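Side-chain contacts in amidohydrolase 3 domain-containing protein (Pyrococcus horikoshii, PDB 3IGH), which is an uncharacterized metal-dependent hydrolase of the amidohydrolase family that probably cleaves carbon-nitrogen bonds other than peptide bonds: residues I190-A193 and Q194-L197; S209-E212 and K213-R216. All blocks are in the same frame, centred on the assembly; numbering follows the deposited sequence.

Contact 1. Residues I190-A193 and Q194-L197; sequences IKRA and QEHL. With SO4 (sulfate ion), chain J.
R192 and E195 cross at about a right angle one turn apart on a helix. Their salt bridge is electrostatic: R192 NH1 lies 3.4 Å from E195 OE1, but the oxygen sits well out of the guanidinium plane and no N-H points at it. The two flat groups are turned 51° apart. The stronger partner of R192 is E78 of helix 70-78, which forms a salt bridge with NE.

One water bridges K191 O and Q194 NE2, accepting from NE2 at 2.9 Å.

The backbone follows the i to i+4 pattern of an alpha helix, here part of helix 183-199 in the TIM-barrel-like amidohydrolase fold. Q194 N donates to I190 O, and L197 N to A193 O, both at 2.9 Å.

Q194 CG stands between its own backbone N and carbonyl carbon (chi1 68°), packed 3.3 Å from K191 O. The extended chain beyond it runs alongside K191. Its buried amide is satisfied at both ends: NE2 donates to K226 O and OE1 accepts from S228 N.

At the ring edge H196 NE2 donates to sulfate O4 at 3.0 Å. That ion, probably from the crystallisation liquor, also accepts from A406 N. A water lies in the ring plane, 2.9 Å from H196 ND1.

Contact 2. Residues S209-E212 and K213-R216; sequences SVNE and KALR. With SO4 (sulfate ion), chain H.
N211 caps the helix that A214 belongs to. Its OD1 accepts from A214 N at 2.9 Å, with an N-H...O angle of 166°. The donor lies nearly on the line of the side-chain C=O bond. A chi1 of 63° turns the amide back so that OD1 faces A214 N. This is the classic Asn N-cap. The first i to i+4 backbone bond follows from the same residue, L215 N to N211 O at 2.9 Å. R216 N to E212 O continues the series.

The tight part joins this cap to a buried apolar cluster. V210 CG1 meets the first turn, with its nearest atom L215 N at 3.5 Å. It packs 3.9 Å from A214 CB and 3.8 Å from L215 CB. The N211 amide has three partners. While OD1 caps, ND2 donates to sulfate O1 at 2.8 Å, almost straight at 173°; the ion is probably from the crystallisation liquor. ND2 also bonds Y186 OH, so both ends of the amide are held and its rotation is probably fixed.

The partly exposed K213 and R216 form the looser side. The K213 chain is extended beyond CG, and its NZ bonds L181 O and E178 O. R216 makes a weak, long ion pair with E244 of the second subunit.

Strand 202-210 thus passes into helix 212-223, with helix 183-199 packed against K213 and A214, and helix 237-246 against E212 and L215.

In the fold
Well into the chain, helix 183-199 carries contact 1, which spans two successive turns. The chain then runs through strand 202-210 to contact 2, at the start of helix 212-223. The two contacts are in series: neither nests in the other, and they do not cross. Neither closes a long loop. Their centres are about 16 Å apart, and they touch where I190 CD1 packs on A214 O. Contact 1 also faces helix 70-78, while contact 2 leads on through helix 212-223 toward strand 230-235 in a beta-alpha-beta unit. Helices 183-199 and 212-223, which strand 202-210 connects in sequence, thus pack against each other.

Contact 1. Residues I190-A193 and Q194-L197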
ATOM      1  N   ILE A 190      18.304  -7.119   2.158  1.00 30.71           N
ATOM      2  CA  ILE A 190      17.769  -5.873   1.583  1.00 30.66           C
ATOM      3  C   ILE A 190      18.319  -4.653   2.325  1.00 30.31           C
ATOM      4  O   ILE A 190      18.664  -3.643   1.700  1.00 28.40           O
ATOM      5  CB  ILE A 190      16.211  -5.871   1.524  1.00 29.75           C
ATOM      6  CG1 ILE A 190      15.729  -6.923   0.521  1.00 27.80           C
ATOM      7  CG2 ILE A 190      15.678  -4.491   1.097  1.00 26.11           C
ATOM      8  CD1 ILE A 190      14.277  -7.369   0.734  1.00 29.11           C
ATOM      9  N   LYS A 191      18.422  -4.746   3.650  1.00 28.57           N
ATOM     10  CA  LYS A 191      19.034  -3.658   4.434  1.00 30.04           C
ATOM     11  C   LYS A 191      20.487  -3.418   4.008  1.00 30.28           C
ATOM     12  O   LYS A 191      20.906  -2.279   3.829  1.00 29.95           O
ATOM     13  CB  LYS A 191      18.960  -3.936   5.934  1.00 32.98           C
ATOM     14  CG  LYS A 191      17.572  -3.702   6.535  1.00 37.76           C
ATOM     15  CD  LYS A 191      17.571  -3.827   8.059  1.00 45.21           C
ATOM     16  CE  LYS A 191      17.878  -2.495   8.725  1.00 70.05           C
ATOM     17  NZ  LYS A 191      17.647  -2.552  10.195  1.00 82.87           N
ATOM     18  N   ARG A 192      21.239  -4.476   3.821  1.00 28.74           N
ATOM     19  CA  ARG A 192      22.587  -4.338   3.364  1.00 29.04           C
ATOM     20  C   ARG A 192      22.675  -3.711   1.987  1.00 33.09           C
ATOM     21  O   ARG A 192      23.439  -2.831   1.768  1.00 29.21           O
ATOM     22  CB  ARG A 192      23.336  -5.641   3.461  1.00 29.35           C
ATOM     23  CG  ARG A 192      24.721  -5.604   2.928  1.00 42.21           C
ATOM     24  CD  ARG A 192      25.806  -5.609   3.992  1.00 66.72           C
ATOM     25  NE  ARG A 192      27.095  -5.170   3.460  1.00 66.11           N
ATOM     26  CZ  ARG A 192      27.308  -3.962   2.946  1.00 73.88           C
ATOM     27  NH1 ARG A 192      26.320  -3.072   2.925  1.00 62.17           N
ATOM     28  NH2 ARG A 192      28.498  -3.638   2.457  1.00 60.42           N
ATOM     29  N   ALA A 193      21.856  -4.177   1.074  1.00 31.81           N
ATOM     30  CA  ALA A 193      21.819  -3.627  -0.277  1.00 30.19           C
ATOM     31  C   ALA A 193      21.442  -2.149  -0.331  1.00 27.36           C
ATOM     32  O   ALA A 193      22.121  -1.366  -0.999  1.00 28.48           O
ATOM     33  CB  ALA A 193      20.874  -4.457  -1.170  1.00 26.90           C
ATOM     34  N   GLN A 194      20.379  -1.756   0.374  1.00 27.75           N
ATOM     35  CA  GLN A 194      19.935  -0.362   0.327  1.00 28.51           C
ATOM     36  C   GLN A 194      20.952   0.619   0.923  1.00 30.85           C
ATOM     37  O   GLN A 194      21.066   1.737   0.434  1.00 30.67           O
ATOM     38  CB  GLN A 194      18.549  -0.167   0.960  1.00 26.80           C
ATOM     39  CG  GLN A 194      18.505  -0.391   2.477  1.00 27.82           C
ATOM     40  CD  GLN A 194      17.149  -0.118   3.107  1.00 39.90           C
ATOM     41  OE1 GLN A 194      16.194   0.248   2.423  1.00 31.25           O
ATOM     42  NE2 GLN A 194      17.065  -0.281   4.431  1.00 30.45           N
ATOM     43  N   GLU A 195      21.683   0.200   1.958  1.00 28.21           N
ATOM     44  CA  GLU A 195      22.710   1.065   2.550  1.00 33.79           C
ATOM     45  C   GLU A 195      23.901   1.229   1.604  1.00 29.54           C
ATOM     46  O   GLU A 195      24.471   2.312   1.512  1.00 34.85           O
ATOM     47  CB  GLU A 195      23.121   0.610   3.963  1.00 36.32           C
ATOM     48  CG  GLU A 195      23.891  -0.698   4.085  1.00 65.29           C
ATOM     49  CD  GLU A 195      24.016  -1.199   5.528  1.00 66.02           C
ATOM     50  OE1 GLU A 195      24.995  -1.924   5.826  1.00 57.62           O
ATOM     51  OE2 GLU A 195      23.134  -0.872   6.358  1.00 83.27           O
ATOM     52  N   HIS A 196      24.227   0.157   0.876  1.00 32.26           N
ATOM     53  CA  HIS A 196      25.238   0.174  -0.180  1.00 32.42           C
ATOM     54  C   HIS A 196      24.841   1.132  -1.301  1.00 31.99           C
ATOM     55  O   HIS A 196      25.654   1.957  -1.747  1.00 28.57           O
ATOM     56  CB  HIS A 196      25.426  -1.252  -0.715  1.00 31.65           C
ATOM     57  CG  HIS A 196      26.477  -1.381  -1.776  1.00 37.17           C
ATOM     58  ND1 HIS A 196      27.824  -1.433  -1.487  1.00 39.94           N
ATOM     59  CD2 HIS A 196      26.375  -1.508  -3.120  1.00 32.60           C
ATOM     60  CE1 HIS A 196      28.509  -1.568  -2.609  1.00 43.52           C
ATOM     61  NE2 HIS A 196      27.654  -1.619  -3.616  1.00 35.68           N
ATOM     62  N   LEU A 197      23.582   1.049  -1.738  1.00 30.94           N
ATOM     63  CA  LEU A 197      23.078   1.916  -2.805  1.00 28.56           C
ATOM     64  C   LEU A 197      22.995   3.370  -2.374  1.00 31.52           C
ATOM     65  O   LEU A 197      23.387   4.263  -3.126  1.00 31.17           O
ATOM     66  CB  LEU A 197      21.702   1.431  -3.307  1.00 28.30           C
ATOM     67  CG  LEU A 197      21.801   0.092  -4.043  1.00 25.93           C
ATOM     68  CD1 LEU A 197      20.442  -0.581  -4.118  1.00 28.11           C
ATOM     69  CD2 LEU A 197      22.419   0.254  -5.439  1.00 27.42           C
TER
HETATM   70  S   SO4 J   9      29.278  -4.002  -6.068  0.50 44.92           S
HETATM   71  O1  SO4 J   9      29.896  -3.945  -4.749  0.50 38.03           O
HETATM   72  O2  SO4 J   9      30.322  -3.979  -7.085  0.50 50.62           O
HETATM   73  O3  SO4 J   9      28.501  -5.231  -6.200  0.50 40.01           O
HETATM   74  O4  SO4 J   9      28.409  -2.845  -6.236  0.50 33.97           O
HETATM   75  O   HOH W   1      19.664  -0.238   5.638  1.00 40.75           O
HETATM   76  O   HOH W   2      28.791  -1.477   1.254  1.00 50.69           O

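Contact 2. Residues S209-E212 and K213-R216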
ATOM      1  N   SER A 209      11.875  -9.078 -10.197  1.00 33.72           N
ATOM      2  CA  SER A 209      11.620 -10.457  -9.740  1.00 34.54           C
ATOM      3  C   SER A 209      11.598 -10.574  -8.222  1.00 33.44           C
ATOM      4  O   SER A 209      12.341 -11.355  -7.614  1.00 34.36           O
ATOM      5  CB  SER A 209      12.566 -11.476 -10.393  1.00 34.43           C
ATOM      6  OG  SER A 209      12.392 -11.469 -11.795  1.00 35.66           O
ATOM      7  N   VAL A 210      10.731  -9.776  -7.614  1.00 26.73           N
ATOM      8  CA  VAL A 210      10.505  -9.864  -6.178  1.00 25.10           C
ATOM      9  C   VAL A 210       9.704 -11.144  -5.935  1.00 27.28           C
ATOM     10  O   VAL A 210       8.578 -11.278  -6.434  1.00 28.33           O
ATOM     11  CB  VAL A 210       9.718  -8.609  -5.668  1.00 28.67           C
ATOM     12  CG1 VAL A 210       9.385  -8.722  -4.187  1.00 25.65           C
ATOM     13  CG2 VAL A 210      10.511  -7.349  -5.927  1.00 29.84           C
ATOM     14  N   ASN A 211      10.282 -12.089  -5.191  1.00 27.44           N
ATOM     15  CA  ASN A 211       9.579 -13.327  -4.854  1.00 25.55           C
ATOM     16  C   ASN A 211       8.770 -13.182  -3.556  1.00 29.06           C
ATOM     17  O   ASN A 211       8.653 -12.081  -3.017  1.00 24.31           O
ATOM     18  CB  ASN A 211      10.540 -14.545  -4.815  1.00 28.68           C
ATOM     19  CG  ASN A 211      11.622 -14.437  -3.732  1.00 28.69           C
ATOM     20  OD1 ASN A 211      11.424 -13.830  -2.678  1.00 28.88           O
ATOM     21  ND2 ASN A 211      12.781 -15.052  -3.995  1.00 28.57           N
ATOM     22  N   GLU A 212       8.235 -14.292  -3.053  1.00 24.38           N
ATOM     23  CA  GLU A 212       7.293 -14.267  -1.922  1.00 25.94           C
ATOM     24  C   GLU A 212       7.932 -13.732  -0.649  1.00 32.97           C
ATOM     25  O   GLU A 212       7.390 -12.831  -0.002  1.00 28.31           O
ATOM     26  CB  GLU A 212       6.712 -15.670  -1.666  1.00 33.01           C
ATOM     27  CG  GLU A 212       5.697 -16.163  -2.714  1.00 50.47           C
ATOM     28  CD  GLU A 212       6.314 -16.816  -3.971  1.00 72.26           C
ATOM     29  OE1 GLU A 212       7.548 -16.716  -4.222  1.00 44.43           O
ATOM     30  OE2 GLU A 212       5.528 -17.438  -4.725  1.00 63.97           O
ATOM     31  N   LYS A 213       9.101 -14.263  -0.305  1.00 28.72           N
ATOM     32  CA  LYS A 213       9.796 -13.819   0.904  1.00 27.38           C
ATOM     33  C   LYS A 213      10.426 -12.435   0.813  1.00 25.47           C
ATOM     34  O   LYS A 213      10.486 -11.716   1.818  1.00 29.69           O
ATOM     35  CB  LYS A 213      10.825 -14.852   1.343  1.00 29.72           C
ATOM     36  CG  LYS A 213      10.192 -16.119   1.843  1.00 31.94           C
ATOM     37  CD  LYS A 213      11.204 -17.066   2.437  1.00 36.44           C
ATOM     38  CE  LYS A 213      10.488 -18.286   2.994  1.00 41.78           C
ATOM     39  NZ  LYS A 213      11.440 -19.341   3.418  1.00 39.31           N
ATOM     40  N   ALA A 214      10.919 -12.069  -0.370  1.00 28.55           N
ATOM     41  CA  ALA A 214      11.420 -10.709  -0.592  1.00 24.45           C
ATOM     42  C   ALA A 214      10.273  -9.710  -0.421  1.00 27.49           C
ATOM     43  O   ALA A 214      10.460  -8.664   0.183  1.00 27.90           O
ATOM     44  CB  ALA A 214      12.047 -10.561  -1.973  1.00 25.11           C
ATOM     45  N   LEU A 215       9.091 -10.051  -0.940  1.00 26.89           N
ATOM     46  CA  LEU A 215       7.925  -9.190  -0.754  1.00 28.64           C
ATOM     47  C   LEU A 215       7.529  -9.051   0.716  1.00 26.37           C
ATOM     48  O   LEU A 215       7.267  -7.940   1.166  1.00 27.91           O
ATOM     49  CB  LEU A 215       6.733  -9.628  -1.618  1.00 26.07           C
ATOM     50  CG  LEU A 215       5.516  -8.675  -1.575  1.00 26.89           C
ATOM     51  CD1 LEU A 215       5.880  -7.230  -1.967  1.00 30.99           C
ATOM     52  CD2 LEU A 215       4.358  -9.189  -2.418  1.00 27.57           C
ATOM     53  N   ARG A 216       7.516 -10.157   1.464  1.00 25.74           N
ATOM     54  CA  ARG A 216       7.253 -10.094   2.916  1.00 26.99           C
ATOM     55  C   ARG A 216       8.248  -9.185   3.640  1.00 23.46           C
ATOM     56  O   ARG A 216       7.869  -8.414   4.522  1.00 27.49           O
ATOM     57  CB  ARG A 216       7.304 -11.483   3.552  1.00 24.14           C
ATOM     58  CG  ARG A 216       6.160 -12.397   3.186  1.00 31.15           C
ATOM     59  CD  ARG A 216       6.291 -13.680   4.000  1.00 38.29           C
ATOM     60  NE  ARG A 216       5.214 -14.612   3.718  1.00 51.26           N
ATOM     61  CZ  ARG A 216       4.069 -14.648   4.390  1.00 46.35           C
ATOM     62  NH1 ARG A 216       3.142 -15.533   4.057  1.00 45.02           N
ATOM     63  NH2 ARG A 216       3.852 -13.803   5.393  1.00 42.90           N
TER
HETATM   64  S   SO4 H   7      11.967 -17.472  -6.806  0.50 43.54           S
HETATM   65  O1  SO4 H   7      12.960 -16.517  -6.332  0.50 39.08           O
HETATM   66  O2  SO4 H   7      12.625 -18.661  -7.334  0.50 40.32           O
HETATM   67  O3  SO4 H   7      11.101 -17.857  -5.700  0.50 52.70           O
HETATM   68  O4  SO4 H   7      11.158 -16.860  -7.850  0.50 34.04           O